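Local structure of glycosyl hydrolase, family 38 (Enterococcus faecalis, 5KBP) at residues Tyr221-His226 and Glu273-Leu278; Gln581-Glu586 and Gln608-Pro613; Leu429-Gly434 and Arg482-Ala487; Pro88-Gln93 and Thr346-His351. The protein probably hydrolyses alpha-mannosidic linkages, as a metal-dependent alpha-mannosidase of glycoside hydrolase family 38. All coordinates share one frame; numbering follows the deposited sequence.

How the contacts relate
Contact 4 lies deepest, its centre about 12 Å from the centre of the chain, while the centres of contacts 1, 2 and 3 lie 31 to 42 Å from it and these contacts are only partly buried. Contact 4 joins the N-terminal and middle family regions through apolar packing with one weak polar bond. Contact 1, about 33 Å from it between centres, stays within the N-terminal region and pairs a histidine with a carboxylate. The other two belong to the C-terminal beta regions: contact 3 is the only one with backbone bonds across its segments, whereas contact 2 brings together strands of two different sheets by side chains. Contact 3 alone also meets the second subunit.

Contact 1 (Tyr221-His226 and Glu273-Leu278); sequences YASTNH and ELPEDL
The Glu273 carboxylate lies at the NE2 edge of the His226 imidazole, the two side chains crossing at about a right angle. The NE2 hydrogen bonds to Glu273 OE2 at 3.2 Å, nearly straight at 169°, and the acceptor lies in the ring plane. The carboxylate is turned by 52° against the imidazole, and the N-H meets OE2 from above the carboxylate plane. An extended Glu273 chain carries the acid this far, and on its OE1 a water donates a hydrogen bond at 2.9 Å. Alongside, Thr224 sets its methyl CG2 3.2 Å from the backbone oxygen Glu273 O, while its OG1 turns back to accept from His226 N at 3.0 Å. With OG1 between the backbone N and the carbonyl carbon (chi1 74°), the two branches are divided between these tasks. Farther along, Ser223 CB rests 3.9 Å from Pro275 CG, and its OG, hydrogen-bonded to Glu174, passes 4.0 Å from Leu278 CD1. In the second shell, Tyr10 OH bonds to His226 ND1, so both ring nitrogens have partners and the imidazole's rotation is fixed. Tyr266 OH holds the backbone oxygen of His226. The Thr224 bond is an ST turn leading into strand 226-231, and Pro275-Leu278 forms a type I beta turn before strand 280-282. A His-carboxylate pair thus ties together two helix-to-strand loops of the family 38 N-terminal domain.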
loop_
_atom_site.group_PDB
_atom_site.type_symbol
_atom_site.label_atom_id
_atom_site.label_comp_id
_atom_site.label_asym_id
_atom_site.label_seq_id
_atom_site.Cartn_x
_atom_site.Cartn_y
_atom_site.Cartn_z
ATOM N N TYR A 221 -14.837 43.624 0.413
ATOM C CA TYR A 221 -15.539 42.903 1.465
ATOM C C TYR A 221 -14.919 43.100 2.844
ATOM O O TYR A 221 -15.285 42.381 3.779
ATOM C CB TYR A 221 -15.593 41.406 1.140
ATOM C CG TYR A 221 -15.752 41.108 -0.333
ATOM C CD1 TYR A 221 -16.976 41.275 -0.970
ATOM C CD2 TYR A 221 -14.678 40.654 -1.087
ATOM C CE1 TYR A 221 -17.123 40.999 -2.317
ATOM C CE2 TYR A 221 -14.816 40.376 -2.434
ATOM C CZ TYR A 221 -16.040 40.551 -3.044
ATOM O OH TYR A 221 -16.178 40.274 -4.385
ATOM N N ALA A 222 -14.000 44.043 3.003
ATOM C CA ALA A 222 -13.355 44.256 4.292
ATOM C C ALA A 222 -14.270 45.068 5.202
ATOM O O ALA A 222 -14.672 46.182 4.852
ATOM C CB ALA A 222 -12.015 44.961 4.106
ATOM N N SER A 223 -14.609 44.506 6.362
ATOM C CA SER A 223 -15.377 45.221 7.373
ATOM C C SER A 223 -14.502 46.045 8.305
ATOM O O SER A 223 -15.028 46.880 9.048
ATOM C CB SER A 223 -16.214 44.239 8.200
ATOM O OG SER A 223 -15.399 43.228 8.763
ATOM N N THR A 224 -13.189 45.826 8.287
ATOM C CA THR A 224 -12.233 46.582 9.083
ATOM C C THR A 224 -11.160 47.148 8.159
ATOM O O THR A 224 -11.153 46.896 6.950
ATOM C CB THR A 224 -11.597 45.708 10.173
ATOM O OG1 THR A 224 -10.655 44.809 9.574
ATOM C CG2 THR A 224 -12.661 44.896 10.898
ATOM N N ASN A 225 -10.244 47.923 8.734
ATOM C CA ASN A 225 -9.089 48.416 7.996
ATOM C C ASN A 225 -7.967 47.391 7.911
ATOM O O ASN A 225 -6.870 47.727 7.451
ATOM C CB ASN A 225 -8.566 49.705 8.633
ATOM C CG ASN A 225 -9.558 50.846 8.534
ATOM O OD1 ASN A 225 -10.293 50.958 7.553
ATOM N ND2 ASN A 225 -9.586 51.697 9.552
ATOM N N HIS A 226 -8.216 46.157 8.341
ATOM C CA HIS A 226 -7.213 45.101 8.350
ATOM C C HIS A 226 -7.509 44.131 7.212
ATOM O O HIS A 226 -8.576 43.506 7.183
ATOM C CB HIS A 226 -7.202 44.383 9.699
ATOM C CG HIS A 226 -6.991 45.302 10.863
ATOM N ND1 HIS A 226 -5.742 45.735 11.252
ATOM C CD2 HIS A 226 -7.871 45.879 11.714
ATOM C CE1 HIS A 226 -5.861 46.535 12.296
ATOM N NE2 HIS A 226 -7.143 46.640 12.597
ATOM N N GLU A 273 -11.692 45.400 16.074
ATOM C CA GLU A 273 -12.404 46.507 15.447
ATOM C C GLU A 273 -13.560 45.994 14.597
ATOM O O GLU A 273 -13.801 46.468 13.485
ATOM C CB GLU A 273 -11.448 47.354 14.609
ATOM C CG GLU A 273 -10.208 47.809 15.364
ATOM C CD GLU A 273 -9.144 48.384 14.449
ATOM O OE1 GLU A 273 -9.430 48.581 13.251
ATOM O OE2 GLU A 273 -8.018 48.634 14.929
ATOM N N LEU A 274 -14.290 45.019 15.118
ATOM C CA LEU A 274 -15.374 44.392 14.370
ATOM C C LEU A 274 -16.647 45.225 14.495
ATOM O O LEU A 274 -17.040 45.579 15.610
ATOM C CB LEU A 274 -15.618 42.977 14.884
ATOM C CG LEU A 274 -15.749 41.851 13.858
ATOM C CD1 LEU A 274 -14.567 41.850 12.903
ATOM C CD2 LEU A 274 -15.866 40.510 14.566
ATOM N N PRO A 275 -17.311 45.552 13.388
ATOM C CA PRO A 275 -18.529 46.364 13.472
ATOM C C PRO A 275 -19.701 45.572 14.034
ATOM O O PRO A 275 -19.721 44.340 14.036
ATOM C CB PRO A 275 -18.784 46.773 12.018
ATOM C CG PRO A 275 -18.152 45.686 11.214
ATOM C CD PRO A 275 -16.945 45.241 11.996
ATOM N N GLU A 276 -20.701 46.317 14.514
ATOM C CA GLU A 276 -21.869 45.706 15.135
ATOM C C GLU A 276 -22.845 45.122 14.123
ATOM O O GLU A 276 -23.654 44.263 14.491
ATOM C CB GLU A 276 -22.597 46.728 16.012
ATOM C CG GLU A 276 -21.778 47.227 17.191
ATOM N N ASP A 277 -22.795 45.562 12.866
ATOM C CA ASP A 277 -23.697 45.072 11.833
ATOM C C ASP A 277 -23.156 43.842 11.113
ATOM O O ASP A 277 -23.558 43.576 9.974
ATOM C CB ASP A 277 -23.996 46.181 10.822
ATOM C CG ASP A 277 -22.792 46.531 9.967
ATOM O OD1 ASP A 277 -21.656 46.472 10.481
ATOM O OD2 ASP A 277 -22.984 46.859 8.777
ATOM N N LEU A 278 -22.261 43.091 11.748
ATOM C CA LEU A 278 -21.665 41.932 11.101
ATOM C C LEU A 278 -22.710 40.843 10.887
ATOM O O LEU A 278 -23.509 40.542 11.777
ATOM C CB LEU A 278 -20.506 41.393 11.937
ATOM C CG LEU A 278 -19.451 40.592 11.174
ATOM C CD1 LEU A 278 -18.689 41.500 10.218
ATOM C CD2 LEU A 278 -18.501 39.892 12.131
HETATM O O HOH W 1 -7.788 50.884 12.435
#

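Contact 2 (Gln581-Glu586 and Gln608-Pro613); sequences QGITTE and QTVMLP
Ile583 meets the 608-613 strand with both its branches, which its first torsion sends different ways: CG2 lies anti to the backbone N, and CG1 (chi1 -65°) lies beside that nitrogen. On Val610 it is likewise CG2 that stands anti to the backbone N, and the two methyls, Ile583 CG2 and Val610 CG2, meet at 3.6 Å. The other branch runs on extended (chi2 176°) to CD1, which reaches Leu612 CD2 at 3.9 Å and Pro613 CD at 3.9 Å. The same CD1 comes within 3.5 Å of the backbone oxygen Met611 O. At the other end Thr585 lies across Gln608 at about a right angle, its OG1 4.1 Å from Gln608 NE2; that hydroxyl is hydrogen-bonded to Phe562 N instead. Thr584 faces away from the strand, and its OG1 accepts from Glu586 N in an ST turn. The segments run nearly antiparallel, 173° apart, but belong to separate sheets: strand 583-584 pairs with 555-566, and strand 601-613 with 641-653. No hydrogen bond crosses between them. Cohesion here is consequently apolar, with one isoleucine bridging the two sheets, while the backbones keep their hydrogen bonds for neighbours within each sheet.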
loop_
_atom_site.group_PDB
_atom_site.type_symbol
_atom_site.label_atom_id
_atom_site.label_comp_id
_atom_site.label_asym_id
_atom_site.label_seq_id
_atom_site.Cartn_x
_atom_site.Cartn_y
_atom_site.Cartn_z
ATOM N N GLN A 581 -32.239 8.807 -21.100
ATOM C CA GLN A 581 -33.469 8.892 -20.325
ATOM C C GLN A 581 -33.556 7.813 -19.252
ATOM O O GLN A 581 -34.610 7.657 -18.626
ATOM C CB GLN A 581 -34.681 8.823 -21.257
ATOM C CG GLN A 581 -34.833 10.053 -22.142
ATOM C CD GLN A 581 -35.760 9.824 -23.317
ATOM O OE1 GLN A 581 -35.647 8.822 -24.025
ATOM N NE2 GLN A 581 -36.684 10.753 -23.534
ATOM N N GLY A 582 -32.481 7.068 -19.029
ATOM C CA GLY A 582 -32.410 6.132 -17.929
ATOM C C GLY A 582 -32.893 4.738 -18.295
ATOM O O GLY A 582 -33.582 4.520 -19.291
ATOM N N ILE A 583 -32.507 3.778 -17.458
ATOM C CA ILE A 583 -32.940 2.390 -17.570
ATOM C C ILE A 583 -33.299 1.903 -16.174
ATOM O O ILE A 583 -32.482 1.997 -15.251
ATOM C CB ILE A 583 -31.856 1.491 -18.197
ATOM C CG1 ILE A 583 -31.586 1.900 -19.647
ATOM C CG2 ILE A 583 -32.270 0.034 -18.125
ATOM C CD1 ILE A 583 -30.465 1.124 -20.301
ATOM N N THR A 584 -34.515 1.390 -16.014
ATOM C CA THR A 584 -35.027 1.003 -14.710
ATOM C C THR A 584 -35.441 -0.463 -14.710
ATOM O O THR A 584 -35.651 -1.075 -15.761
ATOM C CB THR A 584 -36.223 1.874 -14.300
ATOM O OG1 THR A 584 -36.621 1.540 -12.967
ATOM C CG2 THR A 584 -37.396 1.646 -15.243
ATOM N N THR A 585 -35.557 -1.020 -13.508
ATOM C CA THR A 585 -36.050 -2.376 -13.317
ATOM C C THR A 585 -37.558 -2.425 -13.108
ATOM O O THR A 585 -38.088 -3.489 -12.774
ATOM C CB THR A 585 -35.345 -3.038 -12.131
ATOM O OG1 THR A 585 -35.591 -2.281 -10.941
ATOM C CG2 THR A 585 -33.844 -3.115 -12.375
ATOM N N GLU A 586 -38.256 -1.301 -13.298
ATOM C CA GLU A 586 -39.699 -1.267 -13.078
ATOM C C GLU A 586 -40.439 -2.187 -14.040
ATOM O O GLU A 586 -41.501 -2.720 -13.699
ATOM C CB GLU A 586 -40.218 0.166 -13.217
ATOM C CG GLU A 586 -41.696 0.324 -12.889
ATOM C CD GLU A 586 -42.269 1.637 -13.384
ATOM O OE1 GLU A 586 -41.601 2.313 -14.195
ATOM O OE2 GLU A 586 -43.391 1.990 -12.965
ATOM N N GLN A 608 -32.415 -9.751 -10.912
ATOM C CA GLN A 608 -32.856 -8.958 -12.051
ATOM C C GLN A 608 -31.688 -8.777 -13.008
ATOM O O GLN A 608 -30.596 -8.379 -12.590
ATOM C CB GLN A 608 -33.392 -7.594 -11.606
ATOM C CG GLN A 608 -34.651 -7.658 -10.760
ATOM C CD GLN A 608 -34.690 -6.576 -9.701
ATOM O OE1 GLN A 608 -33.656 -6.189 -9.160
ATOM N NE2 GLN A 608 -35.885 -6.078 -9.403
ATOM N N THR A 609 -31.918 -9.078 -14.282
ATOM C CA THR A 609 -30.937 -8.866 -15.337
ATOM C C THR A 609 -31.438 -7.763 -16.260
ATOM O O THR A 609 -32.564 -7.832 -16.763
ATOM C CB THR A 609 -30.683 -10.150 -16.131
ATOM O OG1 THR A 609 -30.000 -11.100 -15.305
ATOM C CG2 THR A 609 -29.837 -9.861 -17.363
ATOM N N VAL A 610 -30.605 -6.746 -16.469
ATOM C CA VAL A 610 -30.948 -5.622 -17.327
ATOM C C VAL A 610 -29.800 -5.380 -18.296
ATOM O O VAL A 610 -28.634 -5.654 -17.993
ATOM C CB VAL A 610 -31.268 -4.351 -16.505
ATOM C CG1 VAL A 610 -29.993 -3.641 -16.064
ATOM C CG2 VAL A 610 -32.175 -3.423 -17.292
ATOM N N MET A 611 -30.140 -4.878 -19.481
ATOM C CA MET A 611 -29.171 -4.643 -20.543
ATOM C C MET A 611 -28.711 -3.191 -20.490
ATOM O O MET A 611 -29.513 -2.273 -20.689
ATOM C CB MET A 611 -29.773 -4.970 -21.908
ATOM C CG MET A 611 -30.216 -6.414 -22.047
ATOM S SD MET A 611 -28.841 -7.584 -22.010
ATOM C CE MET A 611 -27.950 -7.103 -23.487
ATOM N N LEU A 612 -27.423 -2.990 -20.228
ATOM C CA LEU A 612 -26.882 -1.653 -20.064
ATOM C C LEU A 612 -25.866 -1.338 -21.156
ATOM O O LEU A 612 -25.181 -2.237 -21.654
ATOM C CB LEU A 612 -26.213 -1.493 -18.693
ATOM C CG LEU A 612 -27.121 -1.600 -17.469
ATOM C CD1 LEU A 612 -26.347 -1.266 -16.204
ATOM C CD2 LEU A 612 -28.329 -0.690 -17.624
ATOM N N PRO A 613 -25.765 -0.073 -21.561
ATOM C CA PRO A 613 -24.682 0.327 -22.465
ATOM C C PRO A 613 -23.325 0.002 -21.857
ATOM O O PRO A 613 -23.101 0.192 -20.660
ATOM C CB PRO A 613 -24.888 1.838 -22.616
ATOM C CG PRO A 613 -26.343 2.044 -22.338
ATOM C CD PRO A 613 -26.691 1.038 -21.279
#

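Contact 3 (Leu429-Gly434 and Arg482-Ala487); sequences LPFYTG and RQPYMA
Leu429 and Met486 form an antiparallel hydrogen-bonded pair at the end of strand 416-430, an outer member of a three-stranded sheet with 483-499 in the middle. Two backbone bonds close this pair: Leu429 N gives to Met486 O at 2.7 Å, and Met486 N to Leu429 O at 2.9 Å. A third carries the pairing past the strand end, from Phe431 N to Pro484 O at 3.1 Å. Between them, Pro430 and Tyr485 are a non-hydrogen-bonded pair whose CA atoms lie 3.9 Å apart, and Tyr485 CB touches Pro430 CA at 3.6 Å. Beyond Phe431 the chain turns back, with Thr433 N bonded to Pro430 O.

Apolar contacts centre on the Phe431 ring, which lies against the backbone of Pro484-Met486. Met486 CG approaches its CE1 corner, and Tyr485 N is over the same face as the Pro484 ring. On the sheet face that Leu429 and Met486 share, helix 436-445 packs against both side chains. Tyr485 projects to the other face, where its ring makes a cation-pi contact with Arg428. The second subunit adds Trp760, which packs on Phe431 and Pro484, and so places this strand end at the dimer interface. In the CH-pi contact, Pro484 CB stands 3.8 Å from the centroid of the Phe431 ring, 22° off its normal and displaced toward the rim.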
loop_
_atom_site.group_PDB
_atom_site.type_symbol
_atom_site.label_atom_id
_atom_site.label_comp_id
_atom_site.label_asym_id
_atom_site.label_seq_id
_atom_site.Cartn_x
_atom_site.Cartn_y
_atom_site.Cartn_z
ATOM N N LEU A 429 -7.921 -31.326 17.359
ATOM C CA LEU A 429 -6.849 -32.315 17.294
ATOM C C LEU A 429 -5.537 -31.612 16.975
ATOM O O LEU A 429 -5.296 -31.245 15.814
ATOM C CB LEU A 429 -7.155 -33.381 16.238
ATOM C CG LEU A 429 -8.460 -34.168 16.372
ATOM C CD1 LEU A 429 -8.541 -35.247 15.299
ATOM C CD2 LEU A 429 -8.598 -34.774 17.762
ATOM N N PRO A 430 -4.663 -31.392 17.956
ATOM C CA PRO A 430 -3.383 -30.735 17.670
ATOM C C PRO A 430 -2.519 -31.578 16.745
ATOM O O PRO A 430 -2.689 -32.793 16.624
ATOM C CB PRO A 430 -2.740 -30.586 19.054
ATOM C CG PRO A 430 -3.873 -30.715 20.028
ATOM C CD PRO A 430 -4.836 -31.667 19.391
ATOM N N PHE A 431 -1.571 -30.908 16.083
ATOM C CA PHE A 431 -0.754 -31.586 15.082
ATOM C C PHE A 431 0.157 -32.640 15.698
ATOM O O PHE A 431 0.477 -33.635 15.039
ATOM C CB PHE A 431 0.072 -30.571 14.291
ATOM C CG PHE A 431 -0.643 -30.008 13.096
ATOM C CD1 PHE A 431 -2.014 -30.151 12.957
ATOM C CD2 PHE A 431 0.062 -29.351 12.100
ATOM C CE1 PHE A 431 -2.670 -29.637 11.853
ATOM C CE2 PHE A 431 -0.588 -28.838 10.995
ATOM C CZ PHE A 431 -1.956 -28.980 10.872
ATOM N N TYR A 432 0.580 -32.454 16.951
ATOM C CA TYR A 432 1.445 -33.451 17.573
ATOM C C TYR A 432 0.720 -34.757 17.870
ATOM O O TYR A 432 1.367 -35.720 18.295
ATOM C CB TYR A 432 2.077 -32.895 18.858
ATOM C CG TYR A 432 1.109 -32.488 19.952
ATOM C CD1 TYR A 432 0.539 -33.434 20.795
ATOM C CD2 TYR A 432 0.795 -31.152 20.163
ATOM C CE1 TYR A 432 -0.336 -33.065 21.800
ATOM C CE2 TYR A 432 -0.075 -30.772 21.171
ATOM C CZ TYR A 432 -0.638 -31.733 21.983
ATOM O OH TYR A 432 -1.506 -31.359 22.984
ATOM N N THR A 433 -0.596 -34.815 17.655
ATOM C CA THR A 433 -1.327 -36.061 17.861
ATOM C C THR A 433 -1.040 -37.060 16.747
ATOM O O THR A 433 -0.849 -38.254 17.011
ATOM C CB THR A 433 -2.827 -35.777 17.957
ATOM O OG1 THR A 433 -3.078 -34.909 19.068
ATOM C CG2 THR A 433 -3.610 -37.068 18.141
ATOM N N GLY A 434 -0.998 -36.600 15.505
ATOM C CA GLY A 434 -0.733 -37.497 14.402
ATOM C C GLY A 434 -0.544 -36.757 13.098
ATOM O O GLY A 434 -0.201 -35.574 13.078
ATOM N N ARG A 482 3.748 -21.196 18.111
ATOM C CA ARG A 482 2.449 -21.377 17.477
ATOM C C ARG A 482 1.942 -22.798 17.701
ATOM O O ARG A 482 2.721 -23.743 17.863
ATOM C CB ARG A 482 2.540 -21.080 15.982
ATOM C CG ARG A 482 3.627 -21.859 15.262
ATOM C CD ARG A 482 3.491 -21.728 13.755
ATOM N NE ARG A 482 4.483 -22.527 13.042
ATOM C CZ ARG A 482 5.553 -22.025 12.433
ATOM N NH1 ARG A 482 5.776 -20.717 12.438
ATOM N NH2 ARG A 482 6.399 -22.835 11.812
ATOM N N GLN A 483 0.618 -22.947 17.714
ATOM C CA GLN A 483 -0.032 -24.219 18.029
ATOM C C GLN A 483 -0.973 -24.603 16.896
ATOM O O GLN A 483 -2.134 -24.172 16.864
ATOM C CB GLN A 483 -0.782 -24.131 19.356
ATOM C CG GLN A 483 0.095 -23.781 20.547
ATOM C CD GLN A 483 -0.715 -23.501 21.793
ATOM O OE1 GLN A 483 -1.918 -23.254 21.719
ATOM N NE2 GLN A 483 -0.061 -23.541 22.948
ATOM N N PRO A 484 -0.514 -25.425 15.956
ATOM C CA PRO A 484 -1.376 -25.837 14.844
ATOM C C PRO A 484 -2.253 -27.024 15.210
ATOM O O PRO A 484 -1.889 -27.872 16.029
ATOM C CB PRO A 484 -0.370 -26.218 13.754
ATOM C CG PRO A 484 0.799 -26.749 14.526
ATOM C CD PRO A 484 0.853 -25.962 15.822
ATOM N N TYR A 485 -3.421 -27.085 14.573
ATOM C CA TYR A 485 -4.373 -28.147 14.867
ATOM C C TYR A 485 -5.396 -28.258 13.746
ATOM O O TYR A 485 -5.543 -27.358 12.916
ATOM C CB TYR A 485 -5.085 -27.910 16.205
ATOM C CG TYR A 485 -5.775 -26.567 16.319
ATOM C CD1 TYR A 485 -7.052 -26.371 15.803
ATOM C CD2 TYR A 485 -5.156 -25.499 16.955
ATOM C CE1 TYR A 485 -7.685 -25.146 15.908
ATOM C CE2 TYR A 485 -5.785 -24.272 17.066
ATOM C CZ TYR A 485 -7.047 -24.101 16.541
ATOM O OH TYR A 485 -7.670 -22.880 16.653
ATOM N N MET A 486 -6.094 -29.391 13.738
ATOM C CA MET A 486 -7.319 -29.571 12.971
ATOM C C MET A 486 -8.495 -29.498 13.935
ATOM O O MET A 486 -8.471 -30.130 14.996
ATOM C CB MET A 486 -7.319 -30.910 12.234
ATOM C CG MET A 486 -6.302 -31.013 11.114
ATOM S SD MET A 486 -6.634 -29.846 9.779
ATOM C CE MET A 486 -5.570 -30.502 8.499
ATOM N N ALA A 487 -9.515 -28.726 13.574
ATOM C CA ALA A 487 -10.634 -28.480 14.469
ATOM C C ALA A 487 -11.953 -28.689 13.742
ATOM O O ALA A 487 -12.027 -28.662 12.511
ATOM C CB ALA A 487 -10.584 -27.063 15.056
#

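Contact 4 (Pro88-Gln93 and Thr346-His351); sequences PFYILQ and TLLQNH
Ile91 and Gln93 bring the irregular 88-93 backbone against the end of helix 337-348, where Leu348-His351 forms a type I beta turn closed by His351 N to Leu348 O. This is loop-on-helix-end packing between the N-terminal and middle regions of the family 38 fold. The backbones come closest at Gln93 and His351, whose CA atoms lie 5.2 Å apart. There Gln93 CA makes a C-H...O contact of 3.1 Å with His351 O, and Leu92 is held by a backbone bond to His353 just beyond the turn. Ile91 packs on the turn, its side chain touching both Leu348 and His351. Its CG1 sits between the backbone N and the carbonyl carbon (chi1 46°), which aims the longer branch at the turn: CG1 comes to 3.5 Å from Leu348 O, and CD1 to 3.7 Å from His351 CB. The His351 ring leads off elsewhere, with one face under Leu347 O, its centre below that oxygen, and NE2 hydrogen-bonded to Asn310. Tyr90 packs on the helix end itself. With CG anti to the backbone N, its ring leans obliquely on Leu348, CD2 reaching CD1 of that leucine at 3.7 Å. Ile59 of helix 59-65 touches Tyr90, Ile91 and Gln349. The contact is buried, and the Gln349 chain stretches out along it until its amide lies nearly coplanar with the tyrosine ring, 29° between planes. There Gln349 NE2 gives a weak but straight hydrogen bond to Tyr90 OH, 3.4 Å long at 169°.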
loop_
_atom_site.group_PDB
_atom_site.type_symbol
_atom_site.label_atom_id
_atom_site.label_comp_id
_atom_site.label_asym_id
_atom_site.label_seq_id
_atom_site.Cartn_x
_atom_site.Cartn_y
_atom_site.Cartn_z
ATOM N N PRO A 88 -4.175 23.585 13.672
ATOM C CA PRO A 88 -4.397 22.701 14.822
ATOM C C PRO A 88 -4.833 21.279 14.473
ATOM O O PRO A 88 -5.086 20.490 15.382
ATOM C CB PRO A 88 -5.514 23.416 15.577
ATOM C CG PRO A 88 -6.334 24.036 14.483
ATOM C CD PRO A 88 -5.374 24.382 13.360
ATOM N N PHE A 89 -4.926 20.960 13.187
ATOM C CA PHE A 89 -5.404 19.658 12.747
ATOM C C PHE A 89 -4.234 18.736 12.423
ATOM O O PHE A 89 -3.082 19.159 12.302
ATOM C CB PHE A 89 -6.316 19.797 11.522
ATOM C CG PHE A 89 -7.581 20.566 11.781
ATOM C CD1 PHE A 89 -8.056 20.748 13.069
ATOM C CD2 PHE A 89 -8.301 21.102 10.726
ATOM C CE1 PHE A 89 -9.222 21.456 13.300
ATOM C CE2 PHE A 89 -9.468 21.810 10.950
ATOM C CZ PHE A 89 -9.928 21.987 12.239
ATOM N N TYR A 90 -4.549 17.446 12.286
ATOM C CA TYR A 90 -3.563 16.483 11.811
ATOM C C TYR A 90 -3.520 16.460 10.288
ATOM O O TYR A 90 -2.441 16.486 9.688
ATOM C CB TYR A 90 -3.881 15.097 12.374
ATOM C CG TYR A 90 -2.971 13.989 11.891
ATOM C CD1 TYR A 90 -1.653 13.905 12.323
ATOM C CD2 TYR A 90 -3.435 13.019 11.013
ATOM C CE1 TYR A 90 -0.820 12.889 11.885
ATOM C CE2 TYR A 90 -2.612 12.000 10.571
ATOM C CZ TYR A 90 -1.306 11.940 11.010
ATOM O OH TYR A 90 -0.485 10.926 10.570
ATOM N N ILE A 91 -4.689 16.421 9.650
ATOM C CA ILE A 91 -4.816 16.519 8.202
ATOM C C ILE A 91 -5.978 17.452 7.888
ATOM O O ILE A 91 -6.797 17.777 8.751
ATOM C CB ILE A 91 -5.026 15.141 7.535
ATOM C CG1 ILE A 91 -6.079 14.325 8.294
ATOM C CG2 ILE A 91 -3.716 14.376 7.459
ATOM C CD1 ILE A 91 -7.491 14.480 7.767
ATOM N N LEU A 92 -6.039 17.887 6.633
ATOM C CA LEU A 92 -7.154 18.683 6.132
ATOM C C LEU A 92 -8.148 17.732 5.474
ATOM O O LEU A 92 -7.897 17.227 4.376
ATOM C CB LEU A 92 -6.673 19.745 5.149
ATOM C CG LEU A 92 -5.657 20.762 5.669
ATOM C CD1 LEU A 92 -5.469 21.881 4.653
ATOM C CD2 LEU A 92 -6.080 21.312 7.024
ATOM N N GLN A 93 -9.270 17.493 6.140
ATOM C CA GLN A 93 -10.193 16.438 5.757
ATOM C C GLN A 93 -11.346 16.977 4.919
ATOM O O GLN A 93 -11.534 18.185 4.762
ATOM C CB GLN A 93 -10.751 15.737 7.000
ATOM C CG GLN A 93 -11.890 16.492 7.683
ATOM C CD GLN A 93 -11.416 17.657 8.533
ATOM O OE1 GLN A 93 -10.270 18.095 8.428
ATOM N NE2 GLN A 93 -12.299 18.160 9.387
ATOM N N THR A 346 -3.014 6.207 10.693
ATOM C CA THR A 346 -3.067 5.470 9.435
ATOM C C THR A 346 -4.402 5.683 8.731
ATOM O O THR A 346 -4.447 5.846 7.506
ATOM C CB THR A 346 -2.825 3.981 9.690
ATOM O OG1 THR A 346 -1.536 3.799 10.289
ATOM C CG2 THR A 346 -2.891 3.194 8.387
ATOM N N LEU A 347 -5.499 5.697 9.491
ATOM C CA LEU A 347 -6.808 5.918 8.885
ATOM C C LEU A 347 -6.984 7.370 8.460
ATOM O O LEU A 347 -7.547 7.646 7.393
ATOM C CB LEU A 347 -7.916 5.507 9.854
ATOM C CG LEU A 347 -9.342 5.731 9.346
ATOM C CD1 LEU A 347 -9.597 4.922 8.083
ATOM C CD2 LEU A 347 -10.364 5.396 10.423
ATOM N N LEU A 348 -6.510 8.313 9.279
ATOM C CA LEU A 348 -6.607 9.726 8.931
ATOM C C LEU A 348 -5.805 10.076 7.685
ATOM O O LEU A 348 -6.111 11.079 7.031
ATOM C CB LEU A 348 -6.149 10.592 10.107
ATOM C CG LEU A 348 -7.112 10.671 11.293
ATOM C CD1 LEU A 348 -6.480 11.423 12.448
ATOM C CD2 LEU A 348 -8.414 11.332 10.879
ATOM N N GLN A 349 -4.790 9.280 7.343
ATOM C CA GLN A 349 -4.031 9.528 6.123
ATOM C C GLN A 349 -4.844 9.238 4.868
ATOM O O GLN A 349 -4.439 9.647 3.776
ATOM C CB GLN A 349 -2.744 8.700 6.126
ATOM C CG GLN A 349 -1.707 9.189 7.126
ATOM C CD GLN A 349 -0.571 8.205 7.330
ATOM O OE1 GLN A 349 -0.290 7.371 6.469
ATOM N NE2 GLN A 349 0.086 8.295 8.482
ATOM N N ASN A 350 -5.970 8.539 4.998
ATOM C CA ASN A 350 -6.928 8.381 3.912
ATOM C C ASN A 350 -8.017 9.445 3.938
ATOM O O ASN A 350 -8.902 9.426 3.077
ATOM C CB ASN A 350 -7.576 6.994 3.963
ATOM C CG ASN A 350 -6.678 5.911 3.406
ATOM O OD1 ASN A 350 -5.686 6.197 2.739
ATOM N ND2 ASN A 350 -7.027 4.658 3.669
ATOM N N HIS A 351 -7.969 10.365 4.896
ATOM C CA HIS A 351 -9.009 11.370 5.069
ATOM C C HIS A 351 -8.720 12.763 4.498
ATOM O O HIS A 351 -9.608 13.619 4.585
ATOM C CB HIS A 351 -9.338 11.503 6.556
ATOM C CG HIS A 351 -10.121 10.350 7.101
ATOM N ND1 HIS A 351 -10.413 10.213 8.442
ATOM C CD2 HIS A 351 -10.679 9.283 6.483
ATOM C CE1 HIS A 351 -11.115 9.108 8.625
ATOM N NE2 HIS A 351 -11.291 8.526 7.452
#